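Local coordinates for PLP-Dependent L-Arginine Hydroxylase MppP (Streptomyces wadayamensis, PDB 6C9B), which oxidises L-arginine with the help of pyridoxal 5'-phosphate, yielding 4-hydroxy-2-ketoarginine and 2-ketoarginine, as a PLP-dependent oxidase rather than an oxygenase, at residues E22-D27 / L355-E360; H329-L334 / E363-V368; H283-V288 / S308-A313; T12-L17 / E321-L326. One frame throughout, in Å; residues are numbered along the deposited sequence.

From the N terminus, helix 11-16 comes first: interaction 4 (12-17 with 321-326) joins it to helix 319-327 and closes a loop of about 300 residues. Interaction 1 follows, binding the edge strand 23-24 and the turn after it to the 355-360 segment. Because 22-27 lies inside the loop of interaction 4 and 355-360 beyond its end, these two cross. Interaction 3, between helix 256-291 and strand 309-314, is a short closure lying within both long loops. Interaction 2 opens after interactions 3 and 4 have closed, and it crosses interaction 1 through 363-368. Interactions 1, 2 and 3 all reach one five-stranded sheet, while 1 and 2 share helix 359-372.

Interaction 1 (E22-D27 / L355-E360); sequences ELNIAD and LSRSTE
Arg357 reaches across to the turn at 24-27 and holds it by three hydrogen bonds. Its NE gives a nearly straight bond to Asn24 O (2.7 Å, 163°), with that oxygen at the edge of the guanidinium and in its plane. Arg357 NH2 meets Asn24 OD1 at 3.1 Å, so NE and one terminal nitrogen grip Asn24 side-on, one on each oxygen. Arg357 NH2 also donates to Asp27 O at 2.8 Å. Amide and guanidinium planes stand 84° apart, and NH2 comes to OD1 from above the amide plane. This leaves the outward end of that C=O to Ala26 N, 2.8 Å from Asn24 OD1, which closes an Asx turn. With CG of Asn24 turned opposite its own backbone nitrogen (chi1 162°), the amide also sends ND2 to Asp27 OD2. Arg357 NH1 donates to Ser356 O of its own segment at 2.9 Å, which helps fix the rotation of the guanidinium. All the touching residues are buried, whereas Glu22 and Glu360 at the outer ends are exposed and Glu22 is poorly ordered. The salt bridge between Asp27 OD1 and Arg357 NH2 is long, at 3.5 Å; Arg31 is the stronger partner of this carboxylate. Asp27 belongs to the ligand pocket, so this network probably helps set the shape of the pocket wall, where the carboxylate is placed by its pairing with Arg31 and by the Asn24 amide.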
# COMPACT_ATOMS: atom_id res chain seq x y z
N GLU B 22 -16.29 8.18 -18.29
CA GLU B 22 -16.11 9.62 -18.41
C GLU B 22 -16.89 10.38 -17.33
O GLU B 22 -16.44 11.44 -16.87
CB GLU B 22 -16.54 10.09 -19.81
CG GLU B 22 -15.67 9.52 -20.95
CD GLU B 22 -16.38 9.51 -22.30
OE1 GLU B 22 -17.35 10.29 -22.48
OE2 GLU B 22 -15.98 8.73 -23.19
N LEU B 23 -18.04 9.86 -16.92
CA LEU B 23 -18.86 10.56 -15.94
C LEU B 23 -18.81 9.80 -14.62
O LEU B 23 -19.85 9.44 -14.06
CB LEU B 23 -20.29 10.73 -16.45
CG LEU B 23 -20.33 11.51 -17.76
CD1 LEU B 23 -21.74 11.57 -18.30
CD2 LEU B 23 -19.83 12.93 -17.58
N ASN B 24 -17.60 9.56 -14.15
CA ASN B 24 -17.37 9.01 -12.82
C ASN B 24 -17.54 10.16 -11.83
O ASN B 24 -16.78 11.13 -11.85
CB ASN B 24 -15.98 8.37 -12.77
CG ASN B 24 -15.44 8.16 -11.35
OD1 ASN B 24 -16.14 8.33 -10.35
ND2 ASN B 24 -14.16 7.79 -11.27
N ILE B 25 -18.59 10.10 -11.00
CA ILE B 25 -18.74 11.02 -9.87
C ILE B 25 -18.89 10.19 -8.60
O ILE B 25 -19.62 10.56 -7.66
CB ILE B 25 -19.92 12.00 -10.07
CG1 ILE B 25 -21.21 11.23 -10.45
CG2 ILE B 25 -19.55 13.03 -11.13
CD1 ILE B 25 -22.48 12.07 -10.31
N ALA B 26 -18.17 9.08 -8.55
CA ALA B 26 -18.27 8.12 -7.47
C ALA B 26 -17.12 8.25 -6.48
O ALA B 26 -17.31 8.75 -5.36
CB ALA B 26 -18.32 6.69 -8.01
N ASP B 27 -15.92 7.78 -6.84
CA ASP B 27 -14.87 7.76 -5.83
C ASP B 27 -14.44 9.19 -5.50
O ASP B 27 -14.60 10.13 -6.29
CB ASP B 27 -13.66 6.95 -6.28
CG ASP B 27 -12.98 7.58 -7.45
OD1 ASP B 27 -12.37 8.67 -7.27
OD2 ASP B 27 -13.04 6.97 -8.54
N LEU B 355 -17.03 15.76 -5.86
CA LEU B 355 -16.88 17.14 -6.30
C LEU B 355 -15.49 17.46 -6.83
O LEU B 355 -15.31 18.50 -7.48
CB LEU B 355 -17.21 18.10 -5.16
CG LEU B 355 -18.63 18.02 -4.58
CD1 LEU B 355 -18.76 19.08 -3.50
CD2 LEU B 355 -19.70 18.22 -5.64
N SER B 356 -14.49 16.60 -6.56
CA SER B 356 -13.14 16.83 -7.07
C SER B 356 -13.07 16.33 -8.50
O SER B 356 -12.46 15.31 -8.82
CB SER B 356 -12.09 16.16 -6.19
OG SER B 356 -12.07 16.78 -4.92
N ARG B 357 -13.72 17.10 -9.37
CA ARG B 357 -13.97 16.78 -10.77
C ARG B 357 -13.96 18.09 -11.53
O ARG B 357 -14.35 19.13 -11.01
CB ARG B 357 -15.32 16.10 -10.99
CG ARG B 357 -15.49 14.76 -10.32
CD ARG B 357 -14.56 13.77 -10.93
NE ARG B 357 -14.82 12.41 -10.45
CZ ARG B 357 -14.35 11.90 -9.32
NH1 ARG B 357 -13.57 12.61 -8.51
NH2 ARG B 357 -14.67 10.66 -9.02
N SER B 358 -13.55 18.03 -12.79
CA SER B 358 -13.74 19.19 -13.64
C SER B 358 -15.22 19.54 -13.69
O SER B 358 -16.08 18.67 -13.65
CB SER B 358 -13.18 18.91 -15.04
OG SER B 358 -11.77 18.82 -14.97
N THR B 359 -15.51 20.84 -13.74
CA THR B 359 -16.88 21.29 -13.55
C THR B 359 -17.78 20.80 -14.68
O THR B 359 -18.94 20.47 -14.44
CB THR B 359 -16.91 22.81 -13.44
OG1 THR B 359 -16.05 23.22 -12.36
CG2 THR B 359 -18.31 23.32 -13.14
N GLU B 360 -17.25 20.72 -15.90
CA GLU B 360 -18.08 20.39 -17.05
C GLU B 360 -18.63 18.97 -16.98
O GLU B 360 -19.85 18.79 -17.14
CB GLU B 360 -17.29 20.65 -18.34
CG GLU B 360 -16.91 22.13 -18.54
CD GLU B 360 -15.69 22.61 -17.73
OE1 GLU B 360 -15.04 21.81 -17.00
OE2 GLU B 360 -15.37 23.82 -17.83

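Interaction 2 (H329-L334 / E363-V368); sequences HHVFAL and EKSVQV
His329 meets the helix first, laying its CB against Val368 CG1 at 3.7 Å. Its ring approaches the same methyl obliquely, with His329 CG 3.9 Å from Val368 CG1, while ND1 is engaged by Glu325 O of the preceding helix. His330, at positive phi (63°), takes the chain out of helix 319-327 as the C-prime residue of a Schellman motif, and the backbone then enters the strand. There Val331 makes the main apolar contact, its CB directed at helix 359-372. Both of its methyls are used. Val331 CG1, opposite the backbone nitrogen at chi1 170°, rests 3.8 Å from Ser365 CB, and Val331 CG2 lies 4.1 Å from Val368 CB. The Val331 and Val368 side chains run past each other in opposite senses, and Val331 CG2 settles beside the branch carbon of Val368. Ser365 takes part mainly through carbon, since its hydroxyl is bonded to Pro361 O one turn earlier. Beyond this point Phe332 turns its CB away from the helix. Leu326 packs on both Val331 and Val368, extending the apolar layer. Residues 365 and 368, one turn apart, thus present one helix face to a strand, the alpha/beta packing of the small domain in fold-type I PLP enzymes.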
# COMPACT_ATOMS: atom_id res chain seq x y z
N HIS B 329 -27.37 5.80 -18.07
CA HIS B 329 -26.88 6.96 -18.80
C HIS B 329 -25.37 7.13 -18.68
O HIS B 329 -24.84 8.20 -18.99
CB HIS B 329 -27.60 8.22 -18.32
CG HIS B 329 -29.07 8.19 -18.57
ND1 HIS B 329 -29.93 7.37 -17.86
CD2 HIS B 329 -29.84 8.83 -19.48
CE1 HIS B 329 -31.16 7.53 -18.31
NE2 HIS B 329 -31.13 8.41 -19.30
N HIS B 330 -24.68 6.09 -18.21
CA HIS B 330 -23.22 6.09 -18.09
C HIS B 330 -22.71 7.13 -17.09
O HIS B 330 -21.58 7.61 -17.22
CB HIS B 330 -22.55 6.27 -19.45
CG HIS B 330 -23.06 5.32 -20.49
ND1 HIS B 330 -24.04 5.65 -21.39
CD2 HIS B 330 -22.72 4.04 -20.76
CE1 HIS B 330 -24.29 4.62 -22.18
NE2 HIS B 330 -23.50 3.62 -21.81
N VAL B 331 -23.53 7.49 -16.10
CA VAL B 331 -23.11 8.31 -14.97
C VAL B 331 -23.00 7.41 -13.76
O VAL B 331 -23.92 6.62 -13.49
CB VAL B 331 -24.11 9.45 -14.70
CG1 VAL B 331 -23.80 10.15 -13.39
CG2 VAL B 331 -24.10 10.44 -15.87
N PHE B 332 -21.90 7.52 -13.03
CA PHE B 332 -21.63 6.64 -11.89
C PHE B 332 -21.47 7.45 -10.61
O PHE B 332 -20.44 8.11 -10.40
CB PHE B 332 -20.39 5.79 -12.14
CG PHE B 332 -20.59 4.78 -13.22
CD1 PHE B 332 -21.10 3.53 -12.93
CD2 PHE B 332 -20.28 5.09 -14.54
CE1 PHE B 332 -21.29 2.59 -13.94
CE2 PHE B 332 -20.48 4.16 -15.54
CZ PHE B 332 -20.99 2.92 -15.24
N ALA B 333 -22.45 7.33 -9.71
CA ALA B 333 -22.39 7.91 -8.38
C ALA B 333 -22.21 6.77 -7.37
O ALA B 333 -21.82 5.66 -7.73
CB ALA B 333 -23.64 8.76 -8.13
N LEU B 334 -22.45 7.07 -6.09
CA LEU B 334 -22.23 6.08 -5.05
C LEU B 334 -23.46 6.01 -4.14
O LEU B 334 -23.84 7.02 -3.53
CB LEU B 334 -20.98 6.47 -4.26
CG LEU B 334 -20.26 5.45 -3.42
CD1 LEU B 334 -19.82 4.32 -4.31
CD2 LEU B 334 -19.06 6.14 -2.76
N GLU B 363 -21.12 18.98 -14.09
CA GLU B 363 -22.35 19.61 -14.55
C GLU B 363 -23.18 18.64 -15.38
O GLU B 363 -24.39 18.51 -15.19
CB GLU B 363 -22.03 20.86 -15.38
CG GLU B 363 -22.35 22.20 -14.73
CD GLU B 363 -21.63 23.38 -15.39
OE1 GLU B 363 -20.93 23.18 -16.41
OE2 GLU B 363 -21.78 24.51 -14.88
N LYS B 364 -22.53 17.95 -16.32
CA LYS B 364 -23.26 17.00 -17.17
C LYS B 364 -23.89 15.91 -16.34
O LYS B 364 -25.04 15.52 -16.58
CB LYS B 364 -22.33 16.38 -18.21
CG LYS B 364 -21.92 17.27 -19.34
CD LYS B 364 -21.03 16.50 -20.32
CE LYS B 364 -21.02 17.12 -21.71
NZ LYS B 364 -22.31 16.91 -22.44
N SER B 365 -23.14 15.37 -15.37
CA SER B 365 -23.64 14.26 -14.55
C SER B 365 -24.85 14.67 -13.73
O SER B 365 -25.80 13.88 -13.58
CB SER B 365 -22.54 13.77 -13.62
OG SER B 365 -21.45 13.31 -14.38
N VAL B 366 -24.83 15.85 -13.12
CA VAL B 366 -25.95 16.25 -12.28
C VAL B 366 -27.14 16.73 -13.10
O VAL B 366 -28.26 16.74 -12.59
CB VAL B 366 -25.54 17.32 -11.26
CG1 VAL B 366 -24.31 16.86 -10.48
CG2 VAL B 366 -25.30 18.67 -11.91
N GLN B 367 -26.94 17.13 -14.37
CA GLN B 367 -28.10 17.37 -15.21
C GLN B 367 -28.81 16.07 -15.52
O GLN B 367 -30.05 16.01 -15.54
CB GLN B 367 -27.70 18.09 -16.50
CG GLN B 367 -27.35 19.55 -16.32
CD GLN B 367 -28.52 20.37 -15.76
OE1 GLN B 367 -29.68 20.15 -16.12
NE2 GLN B 367 -28.21 21.32 -14.88
N VAL B 368 -28.03 15.00 -15.74
CA VAL B 368 -28.61 13.67 -15.90
C VAL B 368 -29.35 13.27 -14.64
O VAL B 368 -30.47 12.75 -14.70
CB VAL B 368 -27.51 12.64 -16.24
CG1 VAL B 368 -28.09 11.23 -16.29
CG2 VAL B 368 -26.86 12.97 -17.56

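Interaction 3 (H283-V288 / S308-A313); sequences HNRSVV and SVERVA
This is a buried salt bridge between a helix and a neighbouring strand, placed where helix 256-291 packs on the smaller, five-stranded sheet. The segment axes run nearly parallel, 18° apart in direction and 9.8 Å apart at closest approach, and Arg285 and Glu310 span that gap. Arg285 uses its side edge: NE and NH1 both donate to Glu310 OE1, each at 2.9 Å, and this oxygen lies close to the guanidinium plane. Both bonds are bent, as expected when two nitrogens converge on one atom. The planes of the two groups are inclined by 63°. Both donors reach OE1 from the same face of the carboxylate, NE well above the plane and NH1 nearer to it on the anti side. A bend in Arg285 at chi3 (-83°) swings the guanidinium across toward the strand, at about a right angle to the Glu310 chain. Glu310 OE2 is taken by Arg289, and Arg285 NH2 by Ser307 O, so one carboxylate serves two arginines a helical turn apart and probably offsets the closeness of their charges. One turn along the helix from Arg285, Val288 CG1 comes only within 4.5 Å of Glu310 CG, a loose approach. A long helix laid along a sheet and joined to it by a salt bridge from a strand residue facing the helix fits the alpha/beta small domain of this aminotransferase family.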
# COMPACT_ATOMS: atom_id res chain seq x y z
N HIS B 283 -17.48 26.18 -5.71
CA HIS B 283 -18.15 26.36 -6.99
C HIS B 283 -18.86 25.09 -7.42
O HIS B 283 -20.02 25.12 -7.87
CB HIS B 283 -17.13 26.74 -8.06
CG HIS B 283 -17.75 26.90 -9.40
ND1 HIS B 283 -18.39 28.05 -9.79
CD2 HIS B 283 -17.86 26.04 -10.45
CE1 HIS B 283 -18.85 27.91 -11.01
NE2 HIS B 283 -18.55 26.70 -11.44
N ASN B 284 -18.19 23.94 -7.28
CA ASN B 284 -18.77 22.69 -7.73
C ASN B 284 -19.93 22.27 -6.83
O ASN B 284 -20.94 21.75 -7.32
CB ASN B 284 -17.71 21.59 -7.80
CG ASN B 284 -16.89 21.67 -9.08
OD1 ASN B 284 -17.12 22.51 -9.92
ND2 ASN B 284 -15.92 20.78 -9.20
N ARG B 285 -19.81 22.47 -5.52
CA ARG B 285 -20.95 22.25 -4.64
C ARG B 285 -22.14 23.09 -5.07
O ARG B 285 -23.29 22.61 -5.09
CB ARG B 285 -20.55 22.57 -3.20
CG ARG B 285 -21.71 22.58 -2.22
CD ARG B 285 -21.19 22.47 -0.79
NE ARG B 285 -20.95 21.07 -0.46
CZ ARG B 285 -19.76 20.49 -0.31
NH1 ARG B 285 -19.72 19.20 -0.01
NH2 ARG B 285 -18.62 21.17 -0.39
N SER B 286 -21.90 24.35 -5.45
CA SER B 286 -22.97 25.24 -5.88
C SER B 286 -23.62 24.75 -7.17
O SER B 286 -24.83 24.89 -7.33
CB SER B 286 -22.44 26.66 -6.08
OG SER B 286 -21.76 27.09 -4.91
N VAL B 287 -22.84 24.22 -8.12
CA VAL B 287 -23.50 23.79 -9.35
C VAL B 287 -24.37 22.58 -9.06
O VAL B 287 -25.47 22.45 -9.62
CB VAL B 287 -22.53 23.52 -10.53
CG1 VAL B 287 -21.14 24.07 -10.32
CG2 VAL B 287 -22.50 22.06 -10.95
N VAL B 288 -23.93 21.69 -8.15
CA VAL B 288 -24.75 20.53 -7.81
C VAL B 288 -26.06 20.98 -7.17
O VAL B 288 -27.13 20.48 -7.52
CB VAL B 288 -23.98 19.57 -6.88
CG1 VAL B 288 -24.90 18.46 -6.41
CG2 VAL B 288 -22.78 19.01 -7.59
N SER B 308 -15.05 17.53 -0.23
CA SER B 308 -15.05 17.30 -1.67
C SER B 308 -16.04 16.25 -2.11
O SER B 308 -15.99 15.81 -3.25
CB SER B 308 -13.66 16.89 -2.14
OG SER B 308 -13.27 15.66 -1.52
N VAL B 309 -16.93 15.81 -1.22
CA VAL B 309 -18.01 14.93 -1.59
C VAL B 309 -19.31 15.53 -1.06
O VAL B 309 -19.32 16.30 -0.10
CB VAL B 309 -17.79 13.50 -1.06
CG1 VAL B 309 -16.51 12.91 -1.65
CG2 VAL B 309 -17.72 13.48 0.50
N GLU B 310 -20.42 15.16 -1.71
CA GLU B 310 -21.72 15.76 -1.41
C GLU B 310 -22.79 14.69 -1.37
O GLU B 310 -23.03 14.01 -2.37
CB GLU B 310 -22.06 16.83 -2.46
CG GLU B 310 -23.42 17.47 -2.33
CD GLU B 310 -23.52 18.51 -1.21
OE1 GLU B 310 -22.57 18.66 -0.41
OE2 GLU B 310 -24.57 19.17 -1.13
N ARG B 311 -23.51 14.60 -0.25
CA ARG B 311 -24.67 13.72 -0.14
C ARG B 311 -25.91 14.42 -0.67
O ARG B 311 -26.13 15.61 -0.44
CB ARG B 311 -24.92 13.31 1.31
CG ARG B 311 -23.79 12.50 1.94
CD ARG B 311 -24.28 11.79 3.18
NE ARG B 311 -24.64 12.73 4.25
CZ ARG B 311 -25.17 12.35 5.41
NH1 ARG B 311 -25.42 11.07 5.61
NH2 ARG B 311 -25.46 13.24 6.35
N VAL B 312 -26.74 13.65 -1.36
CA VAL B 312 -28.03 14.12 -1.85
C VAL B 312 -29.08 13.11 -1.39
O VAL B 312 -28.89 11.90 -1.56
CB VAL B 312 -28.04 14.29 -3.38
CG1 VAL B 312 -27.73 13.01 -4.06
CG2 VAL B 312 -29.39 14.82 -3.85
N ALA B 313 -30.16 13.59 -0.79
CA ALA B 313 -31.24 12.74 -0.32
C ALA B 313 -32.46 12.89 -1.20
O ALA B 313 -32.70 13.96 -1.78
CB ALA B 313 -31.65 13.08 1.12

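Interaction 4 (T12-L17 / E321-L326); sequences TQWEYL and EVWEEL. With EGV ((4S)-5-carbamimidamido-4-hydroxy-2-oxopentanoic acid), chain F.
An edge-to-face, T-shaped pair of tryptophans, Trp14 and Trp323, joins the N-terminal helix 11-16 to helix 319-327 of the small domain. The aromatic evidence is clear: the six-membered ring of Trp14 and the five-membered ring of Trp323 have centroids 4.6 Å apart and planes inclined by 71°. Trp14 supplies the edge, and its CZ3 stands over the Trp323 face, 3.4 Å from CD2. Trp323 holds CG opposite its backbone nitrogen (chi1 180°), which sends the indole out from its helix toward Trp14. Aliphatic packing adds Leu17, whose CD1 comes obliquely to the benzo end of the same indole, 3.5 Å from Trp323 CZ2. Pro335 of the neighbouring strand packs against both tryptophans, and Lys8 makes a cation-pi contact with Trp14. The polar link between the segments is a water bridge that accepts from Trp323 NE1 and donates to Trp14 O. Separately, Thr12 and Glu15, whose side chains do not reach Trp323, line the product pocket. Leu252 of the second subunit packs on Glu15, placing this helix at the dimer interface. Thr12 OG1 accepts from two nitrogens of the bound 4-hydroxy-2-ketoarginine, N01 at 2.9 Å and N04 at 3.0 Å.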
# COMPACT_ATOMS: atom_id res chain seq x y z
N THR B 12 -16.04 0.62 -2.03
CA THR B 12 -14.96 0.56 -3.01
C THR B 12 -15.37 -0.28 -4.22
O THR B 12 -15.02 0.04 -5.36
CB THR B 12 -13.70 0.01 -2.34
OG1 THR B 12 -13.33 0.90 -1.28
CG2 THR B 12 -12.52 -0.14 -3.34
N GLN B 13 -16.14 -1.35 -4.00
CA GLN B 13 -16.58 -2.17 -5.12
C GLN B 13 -17.60 -1.44 -5.99
O GLN B 13 -17.64 -1.66 -7.21
CB GLN B 13 -17.12 -3.51 -4.60
CG GLN B 13 -15.99 -4.35 -3.97
CD GLN B 13 -16.45 -5.72 -3.56
OE1 GLN B 13 -17.54 -6.14 -3.93
NE2 GLN B 13 -15.61 -6.44 -2.80
N TRP B 14 -18.41 -0.55 -5.40
CA TRP B 14 -19.20 0.37 -6.22
C TRP B 14 -18.31 1.32 -7.01
O TRP B 14 -18.64 1.71 -8.14
CB TRP B 14 -20.15 1.19 -5.36
CG TRP B 14 -21.32 0.45 -4.83
CD1 TRP B 14 -21.48 -0.04 -3.56
CD2 TRP B 14 -22.52 0.13 -5.54
NE1 TRP B 14 -22.70 -0.65 -3.45
CE2 TRP B 14 -23.36 -0.56 -4.65
CE3 TRP B 14 -22.96 0.36 -6.84
CZ2 TRP B 14 -24.62 -1.03 -5.02
CZ3 TRP B 14 -24.21 -0.11 -7.21
CH2 TRP B 14 -25.03 -0.79 -6.30
N GLU B 15 -17.18 1.72 -6.41
CA GLU B 15 -16.30 2.66 -7.09
C GLU B 15 -15.54 2.01 -8.25
O GLU B 15 -15.21 2.70 -9.21
CB GLU B 15 -15.33 3.29 -6.09
CG GLU B 15 -16.06 4.14 -5.03
CD GLU B 15 -15.16 4.74 -3.95
OE1 GLU B 15 -13.99 4.33 -3.82
OE2 GLU B 15 -15.62 5.65 -3.24
N TYR B 16 -15.27 0.69 -8.20
CA TYR B 16 -14.61 0.04 -9.33
C TYR B 16 -15.40 0.24 -10.61
O TYR B 16 -14.82 0.35 -11.71
CB TYR B 16 -14.44 -1.47 -9.08
CG TYR B 16 -13.46 -1.82 -7.98
CD1 TYR B 16 -12.30 -1.09 -7.81
CD2 TYR B 16 -13.70 -2.88 -7.11
CE1 TYR B 16 -11.39 -1.39 -6.80
CE2 TYR B 16 -12.80 -3.19 -6.09
CZ TYR B 16 -11.65 -2.44 -5.94
OH TYR B 16 -10.74 -2.71 -4.93
N LEU B 17 -16.73 0.24 -10.50
CA LEU B 17 -17.60 0.27 -11.67
C LEU B 17 -17.46 1.58 -12.44
O LEU B 17 -17.80 1.64 -13.63
CB LEU B 17 -19.05 0.08 -11.24
CG LEU B 17 -19.40 -1.22 -10.50
CD1 LEU B 17 -20.81 -1.12 -9.93
CD2 LEU B 17 -19.29 -2.41 -11.43
N GLU B 321 -31.62 2.40 -6.46
CA GLU B 321 -32.43 2.58 -7.66
C GLU B 321 -31.98 3.81 -8.45
O GLU B 321 -31.88 3.76 -9.68
CB GLU B 321 -33.91 2.70 -7.29
CG GLU B 321 -34.50 1.44 -6.67
CD GLU B 321 -35.82 1.71 -5.97
OE1 GLU B 321 -36.43 0.74 -5.47
OE2 GLU B 321 -36.24 2.89 -5.91
N VAL B 322 -31.71 4.92 -7.76
CA VAL B 322 -31.19 6.11 -8.44
C VAL B 322 -29.88 5.77 -9.13
O VAL B 322 -29.63 6.16 -10.28
CB VAL B 322 -31.01 7.26 -7.44
CG1 VAL B 322 -30.22 8.40 -8.08
CG2 VAL B 322 -32.36 7.75 -6.95
N TRP B 323 -29.00 5.05 -8.43
CA TRP B 323 -27.72 4.66 -9.02
C TRP B 323 -27.93 3.90 -10.32
O TRP B 323 -27.21 4.13 -11.30
CB TRP B 323 -26.93 3.79 -8.03
CG TRP B 323 -25.60 3.35 -8.58
CD1 TRP B 323 -24.39 3.96 -8.38
CD2 TRP B 323 -25.34 2.22 -9.42
NE1 TRP B 323 -23.40 3.28 -9.05
CE2 TRP B 323 -23.96 2.21 -9.69
CE3 TRP B 323 -26.15 1.21 -9.97
CZ2 TRP B 323 -23.36 1.23 -10.49
CZ3 TRP B 323 -25.54 0.24 -10.77
CH2 TRP B 323 -24.17 0.26 -11.02
N GLU B 324 -28.90 2.98 -10.34
CA GLU B 324 -29.08 2.14 -11.52
C GLU B 324 -29.62 2.94 -12.69
O GLU B 324 -29.22 2.71 -13.84
CB GLU B 324 -30.01 0.97 -11.20
CG GLU B 324 -29.45 -0.00 -10.17
CD GLU B 324 -30.49 -1.00 -9.66
OE1 GLU B 324 -31.68 -0.83 -9.99
OE2 GLU B 324 -30.11 -1.94 -8.93
N GLU B 325 -30.52 3.88 -12.44
CA GLU B 325 -31.00 4.68 -13.55
C GLU B 325 -29.91 5.63 -14.04
O GLU B 325 -29.82 5.90 -15.24
CB GLU B 325 -32.26 5.43 -13.14
CG GLU B 325 -33.53 4.72 -13.55
CD GLU B 325 -34.77 5.28 -12.88
OE1 GLU B 325 -35.21 6.39 -13.25
OE2 GLU B 325 -35.29 4.62 -11.95
N LEU B 326 -29.08 6.12 -13.13
CA LEU B 326 -27.93 6.93 -13.53
C LEU B 326 -27.00 6.14 -14.43
O LEU B 326 -26.54 6.65 -15.47
CB LEU B 326 -27.17 7.43 -12.30
CG LEU B 326 -27.61 8.74 -11.68
CD1 LEU B 326 -26.60 9.07 -10.61
CD2 LEU B 326 -27.69 9.87 -12.70
C10 EGV F . -13.91 7.74 -1.12
C02 EGV F . -10.65 3.96 -1.88
C03 EGV F . -10.34 2.09 -0.25
C06 EGV F . -10.94 5.22 -1.09
C07 EGV F . -12.42 5.59 -1.35
C09 EGV F . -12.92 6.77 -0.48
N01 EGV F . -11.14 2.75 -1.23
N04 EGV F . -10.81 0.91 0.37
N05 EGV F . -9.17 2.60 0.10
O08 EGV F . -10.13 6.23 -1.51
O11 EGV F . -14.17 8.74 -0.49
O12 EGV F . -14.42 7.52 -2.23
O13 EGV F . -12.56 6.94 0.68
O HOH W 1 -20.24 3.61 -9.17